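PDB 4YO7: sugar ABC transporter (Sugar-binding protein) from Bacillus halodurans, which binds myo-inositol and probably serves as the sugar-capturing solute-binding component of an ABC transporter. Local coordinates for residues Leu156-Val161 with Lys191-Glu196; Ile173-Gly176 with Ala182-Met185; Arg217-Trp222 with Leu245-Val250. One frame throughout, in Å; residues are numbered along the deposited sequence.

All three contacts belong to the lobe built on the parallel sheet with strand order 200-207, 169-175, 231-234, 257-259. Interaction 2 is nested in the chain loop closed by interaction 1, their centres about 13 Å apart, and both use helix 181-195. Interaction 3 follows later in sequence, about 19 Å from interaction 2 and about 23 Å from interaction 1, centre to centre. The sheet lies between the two helix layers: on strand 169-175, Ile173 faces helix 181-195, whereas Met174 packs on helix 212-224. Interactions 1 and 3 pair helices within the layers on the two faces and interaction 2 ties a helix to the sheet, consistent with a three-layer alpha/beta lobe beside the inositol pocket.

Interaction 1: residues Leu156-Val161 with Lys191-Glu196; sequences LQMEEV and KQIIEE. With NA (sodium ion), chain G.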
# COMPACT_ATOMS: atom_id res chain seq x y z
N LEU A 156 7.71 -7.26 9.86
CA LEU A 156 8.97 -7.57 9.15
C LEU A 156 9.93 -6.40 9.23
O LEU A 156 11.11 -6.58 9.52
CB LEU A 156 8.70 -7.93 7.69
CG LEU A 156 8.08 -9.29 7.40
CD1 LEU A 156 7.63 -9.34 5.93
CD2 LEU A 156 9.05 -10.46 7.70
N GLN A 157 9.39 -5.21 8.98
CA GLN A 157 10.16 -3.98 8.99
C GLN A 157 10.82 -3.75 10.34
O GLN A 157 12.02 -3.50 10.43
CB GLN A 157 9.23 -2.80 8.66
CG GLN A 157 9.89 -1.47 8.64
CD GLN A 157 8.89 -0.34 8.52
OE1 GLN A 157 7.83 -0.36 9.17
NE2 GLN A 157 9.20 0.64 7.68
N MSE A 158 10.02 -3.83 11.40
CA MSE A 158 10.52 -3.47 12.72
C MSE A 158 11.35 -4.59 13.33
O MSE A 158 12.25 -4.32 14.13
CB MSE A 158 9.36 -3.09 13.64
CG MSE A 158 9.76 -2.45 14.92
SE MSE A 158 10.67 -0.73 14.71
CE MSE A 158 12.14 -0.99 15.93
N GLU A 159 11.09 -5.83 12.97
CA GLU A 159 11.99 -6.90 13.37
C GLU A 159 13.43 -6.61 12.92
O GLU A 159 14.39 -6.80 13.67
CB GLU A 159 11.55 -8.24 12.80
CG GLU A 159 10.45 -8.96 13.53
CD GLU A 159 9.96 -10.16 12.72
OE1 GLU A 159 10.71 -10.61 11.82
OE2 GLU A 159 8.83 -10.63 12.98
N GLU A 160 13.57 -6.16 11.68
CA GLU A 160 14.91 -5.94 11.13
C GLU A 160 15.52 -4.70 11.77
O GLU A 160 16.71 -4.70 12.12
CB GLU A 160 14.84 -5.83 9.60
CG GLU A 160 16.20 -5.65 8.94
CD GLU A 160 17.14 -6.82 9.13
OE1 GLU A 160 16.71 -7.94 9.51
OE2 GLU A 160 18.36 -6.61 8.91
N VAL A 161 14.73 -3.65 11.96
CA VAL A 161 15.25 -2.44 12.60
C VAL A 161 15.73 -2.77 14.01
O VAL A 161 16.79 -2.32 14.44
CB VAL A 161 14.19 -1.29 12.63
CG1 VAL A 161 14.65 -0.14 13.48
CG2 VAL A 161 13.88 -0.82 11.23
N LYS A 191 4.68 -1.53 16.61
CA LYS A 191 4.56 -1.46 18.06
C LYS A 191 4.59 -2.83 18.73
O LYS A 191 5.03 -2.94 19.88
CB LYS A 191 3.30 -0.70 18.45
CG LYS A 191 3.42 0.77 18.10
CD LYS A 191 2.30 1.62 18.66
CE LYS A 191 2.52 3.10 18.37
NZ LYS A 191 1.51 3.97 19.06
N GLN A 192 4.14 -3.87 18.05
CA GLN A 192 4.19 -5.21 18.64
C GLN A 192 5.63 -5.66 18.81
O GLN A 192 5.96 -6.32 19.81
CB GLN A 192 3.40 -6.21 17.79
CG GLN A 192 1.88 -6.09 18.04
CD GLN A 192 1.06 -7.11 17.26
OE1 GLN A 192 1.61 -8.05 16.69
NE2 GLN A 192 -0.26 -6.93 17.26
N ILE A 193 6.50 -5.27 17.87
CA ILE A 193 7.92 -5.62 17.99
C ILE A 193 8.55 -4.74 19.06
O ILE A 193 9.37 -5.19 19.87
CB ILE A 193 8.70 -5.43 16.66
CG1 ILE A 193 8.16 -6.34 15.55
CG2 ILE A 193 10.21 -5.65 16.88
CD1 ILE A 193 8.14 -7.84 15.86
N ILE A 194 8.18 -3.47 19.08
CA ILE A 194 8.78 -2.54 20.02
C ILE A 194 8.44 -2.97 21.45
O ILE A 194 9.27 -2.85 22.34
CB ILE A 194 8.31 -1.09 19.72
CG1 ILE A 194 9.00 -0.59 18.45
CG2 ILE A 194 8.62 -0.17 20.91
CD1 ILE A 194 8.37 0.66 17.80
N GLU A 195 7.24 -3.50 21.65
CA GLU A 195 6.77 -3.91 22.98
C GLU A 195 7.47 -5.20 23.46
O GLU A 195 7.46 -5.50 24.65
CB GLU A 195 5.26 -4.08 22.98
CG GLU A 195 4.55 -2.71 22.98
CD GLU A 195 3.09 -2.76 22.58
OE1 GLU A 195 2.51 -3.87 22.50
OE2 GLU A 195 2.51 -1.68 22.33
N GLU A 196 8.08 -5.92 22.53
CA GLU A 196 8.87 -7.11 22.84
C GLU A 196 10.25 -6.80 23.42
O GLU A 196 10.93 -7.73 23.88
CB GLU A 196 9.05 -7.97 21.58
CG GLU A 196 7.82 -8.76 21.16
CD GLU A 196 7.39 -9.77 22.22
OE1 GLU A 196 8.18 -10.69 22.52
OE2 GLU A 196 6.27 -9.64 22.75
NA NA G . 9.73 -1.51 24.34
O HOH W 1 9.03 -3.17 25.92
O HOH W 2 10.14 -0.31 26.49
O HOH W 3 7.72 -0.28 24.35
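Ile193 and Met158, built as selenomethionine, carry most of this contact between helices 150-164 and 181-195, two neighbours in the alpha layer on one face of the parallel sheet of a periplasmic-binding-protein lobe. The short axes pass 8.7 Å apart at a crossing angle of -33°, and Met158 CA and Ile193 CA come within 6.3 Å. The two side chains slide past each other in opposite directions, with Met158 CG 3.6 Å from Ile193 CB. CG of Met158 stands anti to the main-chain nitrogen (chi1 -169°) and the chain then bends at chi2 (63°) and again at chi3, bringing SE and CE to Ile194. That second isoleucine is crossed at about a right angle: Met158 CE lies 4.0 Å from Ile194 CG1. On the other flank Ile193 CD1 reaches the aliphatic stem of Glu159, 3.5 Å from CG, again nearly perpendicular. The contacts are mainly apolar, and at Glu159 the closest atom is the methylene CG. Beneath them, Met158 also touches Ile171 and Val233, and Ile194 touches Ile171 and Ile173, evidence that both helices rest on the strands. At the far end of helix 181-195 a sodium ion is held by three waters together with the carbonyl oxygens of His197 and Leu200; its sixth ligand is Ile194 O, at 2.5 Å.

Interaction 2: residues Ile173-Gly176 with Ala182-Met185; sequences IMDG and AQIM
Gly176 and Gln183 bring their CA atoms to 5.0 Å where the chain leaves strand 169-175 and has just entered helix 181-195, at the opening turn of the beta-alpha-beta unit that goes on to strand 200-207. Gln183 points its side chain at the strand end. Gln183 CG, swung to the far side from its own backbone nitrogen, lies against the glycine backbone, 3.6 Å from Gly176 N; a bend at chi2 (-88°) then turns the amide toward Asp175. There Gln183 NE2 donates to Asp175 OD1 over 2.9 Å with an N-H...O angle of 156°. The approach is from above the carboxylate, 79° out of its plane, and the amide and carboxylate planes are nearly perpendicular. The same OD1 is also bonded to Thr187 OG1, one helical turn further on and its stronger partner, while OD2 is held by Gln205 NE2 from strand 200-207. Gln183 OE1 is paired with Gly179 N in the connecting loop, which fixes which end of the amide faces the acid. A leucine in place of Gln183 would probably leave Asp175 OD1 without one of its two donors and Gly179 N without its acceptor, letting the loop before the helix shift. Gly176 N is bonded to Asn235 OD1, next in sequence to Asn236 of the inositol pocket. With all three touching residues buried and both carboxylate oxygens supplied with hydrogen-bond partners, the chemistry implies an acid held by neutral groups, where such bonding would be expected to offset part of the cost of burying its charge.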
# COMPACT_ATOMS: atom_id res chain seq x y z
N ILE A 173 8.07 6.95 14.62
CA ILE A 173 7.21 6.29 13.66
C ILE A 173 6.46 7.31 12.82
O ILE A 173 5.78 8.18 13.37
CB ILE A 173 6.18 5.36 14.36
CG1 ILE A 173 6.89 4.18 15.03
CG2 ILE A 173 5.15 4.82 13.35
CD1 ILE A 173 5.98 3.28 15.84
N MSE A 174 6.58 7.20 11.50
CA MSE A 174 5.78 8.00 10.56
C MSE A 174 4.57 7.21 10.11
O MSE A 174 4.67 6.27 9.32
CB MSE A 174 6.59 8.45 9.35
CG MSE A 174 7.74 9.33 9.72
SE MSE A 174 8.55 10.08 8.10
CE MSE A 174 9.50 11.54 8.95
N ASP A 175 3.42 7.60 10.65
CA ASP A 175 2.13 7.11 10.19
C ASP A 175 1.83 7.58 8.79
O ASP A 175 2.12 8.74 8.40
CB ASP A 175 0.97 7.58 11.10
CG ASP A 175 0.78 6.74 12.35
OD1 ASP A 175 0.84 5.48 12.31
OD2 ASP A 175 0.51 7.37 13.41
N GLY A 176 1.23 6.70 8.01
CA GLY A 176 0.67 7.07 6.74
C GLY A 176 -0.67 7.78 6.89
O GLY A 176 -0.95 8.43 7.93
N ALA A 182 -3.76 0.16 6.25
CA ALA A 182 -2.31 -0.05 6.14
C ALA A 182 -1.57 0.81 7.17
O ALA A 182 -0.56 0.38 7.71
CB ALA A 182 -1.82 0.27 4.74
N GLN A 183 -2.10 1.99 7.47
CA GLN A 183 -1.50 2.86 8.47
C GLN A 183 -1.68 2.23 9.83
O GLN A 183 -0.70 2.03 10.57
CB GLN A 183 -2.11 4.28 8.41
CG GLN A 183 -1.69 5.20 9.57
CD GLN A 183 -2.59 5.08 10.79
OE1 GLN A 183 -3.82 5.17 10.69
NE2 GLN A 183 -1.97 4.90 11.97
N ILE A 184 -2.93 1.90 10.17
CA ILE A 184 -3.24 1.39 11.48
C ILE A 184 -2.42 0.14 11.75
O ILE A 184 -1.83 -0.02 12.83
CB ILE A 184 -4.76 1.07 11.62
CG1 ILE A 184 -5.58 2.36 11.57
CG2 ILE A 184 -5.02 0.26 12.91
CD1 ILE A 184 -7.05 2.12 11.31
N MSE A 185 -2.36 -0.74 10.76
CA MSE A 185 -1.82 -2.06 11.01
C MSE A 185 -0.31 -2.15 10.79
O MSE A 185 0.35 -2.95 11.46
CB MSE A 185 -2.57 -3.11 10.18
CG MSE A 185 -4.02 -3.25 10.62
SE MSE A 185 -4.16 -3.91 12.49
CE MSE A 185 -3.88 -5.78 12.15

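Interaction 3: residues Arg217-Trp222 with Leu245-Val250; sequences RLMENW and LALEAV
Apolar contact dominates where Met219, modelled as selenomethionine, meets Ala246 and Leu247. The methyl of Ala246 is wedged against the base of the longer chain, with CB 3.6 Å from both CB and CG of Met219. Because a chi1 of -172° sets CG of Met219 beside its carbonyl carbon, the same carbon also faces Leu247, whose CG lies 4.1 Å away, the two side chains running obliquely to one another. Glu220 adds a looser contact of the same kind: its CG approaches Ala246 CB at 4.0 Å, so the stem and not the carboxylate does the touching. So small a residue as Ala246 is consistent with the close backbones, since its CA is 5.8 Å from that of Glu220. These helices, 212-224 and 237-249, alternate with strands 200-207, 231-234 and 257-259 in successive beta-alpha-beta units of the parallel sheet; their short axes come within 8.8 Å at 44°. Contacts to the sheet side follow: Met219 and Leu218 both lie on Met174 of strand 169-175, and Trp222 joins them there. Within its own helix, Leu218 places CG over the centre of one face of the Trp222 ring, 3.8 Å above the plane. Charge pairs lie to the outside, Arg217 with Glu214 and Glu248 with Lys275. Leu247 also touches Leu253, which with Val256 belongs to the magnesium site.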
# COMPACT_ATOMS: atom_id res chain seq x y z
N ARG A 217 9.05 17.41 5.80
CA ARG A 217 8.66 18.48 6.71
C ARG A 217 8.56 17.93 8.11
O ARG A 217 9.06 18.53 9.04
CB ARG A 217 7.34 19.13 6.29
CG ARG A 217 6.88 20.24 7.23
CD ARG A 217 5.71 21.04 6.66
NE ARG A 217 4.48 20.25 6.62
CZ ARG A 217 3.55 20.22 7.58
NH1 ARG A 217 3.68 20.95 8.68
NH2 ARG A 217 2.48 19.45 7.43
N LEU A 218 7.96 16.76 8.26
CA LEU A 218 7.82 16.15 9.55
C LEU A 218 9.19 15.86 10.15
O LEU A 218 9.45 16.17 11.31
CB LEU A 218 6.98 14.87 9.47
CG LEU A 218 6.77 14.08 10.75
CD1 LEU A 218 6.24 15.00 11.87
CD2 LEU A 218 5.85 12.88 10.50
N MSE A 219 10.08 15.26 9.36
CA MSE A 219 11.44 14.99 9.84
C MSE A 219 12.14 16.28 10.29
O MSE A 219 12.82 16.29 11.32
CB MSE A 219 12.27 14.31 8.78
CG MSE A 219 13.62 13.83 9.25
SE MSE A 219 13.45 12.27 10.37
CE MSE A 219 14.08 13.02 12.01
N GLU A 220 11.99 17.35 9.51
CA GLU A 220 12.56 18.64 9.85
C GLU A 220 12.08 19.10 11.23
O GLU A 220 12.89 19.56 12.05
CB GLU A 220 12.21 19.69 8.80
CG GLU A 220 13.03 19.60 7.51
CD GLU A 220 12.52 20.51 6.39
OE1 GLU A 220 11.50 21.20 6.58
OE2 GLU A 220 13.15 20.52 5.32
N ASN A 221 10.78 18.99 11.46
CA ASN A 221 10.19 19.41 12.73
C ASN A 221 10.70 18.53 13.87
O ASN A 221 11.01 19.02 14.96
CB ASN A 221 8.67 19.38 12.64
CG ASN A 221 8.13 20.48 11.73
OD1 ASN A 221 8.85 21.44 11.42
ND2 ASN A 221 6.89 20.37 11.31
N TRP A 222 10.81 17.24 13.62
CA TRP A 222 11.32 16.34 14.62
C TRP A 222 12.76 16.66 14.99
O TRP A 222 13.13 16.60 16.17
CB TRP A 222 11.22 14.92 14.12
CG TRP A 222 9.84 14.30 14.24
CD1 TRP A 222 8.75 14.80 14.93
CD2 TRP A 222 9.43 13.05 13.70
NE1 TRP A 222 7.70 13.91 14.83
CE2 TRP A 222 8.10 12.83 14.09
CE3 TRP A 222 10.07 12.08 12.92
CZ2 TRP A 222 7.39 11.69 13.72
CZ3 TRP A 222 9.37 10.96 12.56
CH2 TRP A 222 8.06 10.77 12.96
N LEU A 245 15.87 12.98 2.93
CA LEU A 245 16.22 14.30 2.42
C LEU A 245 16.48 15.27 3.57
O LEU A 245 17.40 16.09 3.51
CB LEU A 245 15.12 14.85 1.52
CG LEU A 245 14.93 14.16 0.17
CD1 LEU A 245 13.66 14.63 -0.50
CD2 LEU A 245 16.12 14.41 -0.71
N ALA A 246 15.66 15.20 4.61
CA ALA A 246 15.83 16.10 5.73
C ALA A 246 17.08 15.75 6.53
O ALA A 246 17.81 16.64 6.97
CB ALA A 246 14.60 16.08 6.62
N LEU A 247 17.30 14.46 6.76
CA LEU A 247 18.46 14.02 7.51
C LEU A 247 19.73 14.38 6.74
O LEU A 247 20.69 14.88 7.32
CB LEU A 247 18.40 12.51 7.78
CG LEU A 247 17.34 12.05 8.80
CD1 LEU A 247 16.99 10.58 8.59
CD2 LEU A 247 17.87 12.35 10.21
N GLU A 248 19.72 14.17 5.43
CA GLU A 248 20.88 14.50 4.59
C GLU A 248 21.26 15.95 4.72
O GLU A 248 22.44 16.30 4.74
CB GLU A 248 20.62 14.21 3.12
CG GLU A 248 21.01 12.84 2.67
CD GLU A 248 20.75 12.63 1.19
OE1 GLU A 248 19.85 13.30 0.65
OE2 GLU A 248 21.45 11.80 0.58
N ALA A 249 20.23 16.79 4.78
CA ALA A 249 20.42 18.23 4.78
C ALA A 249 21.18 18.76 5.99
O ALA A 249 21.82 19.81 5.91
CB ALA A 249 19.08 18.93 4.68
N VAL A 250 21.12 18.04 7.11
CA VAL A 250 21.82 18.44 8.33
C VAL A 250 22.94 17.47 8.70
O VAL A 250 23.45 17.50 9.81
CB VAL A 250 20.85 18.56 9.55
CG1 VAL A 250 19.84 19.67 9.32
CG2 VAL A 250 20.14 17.23 9.85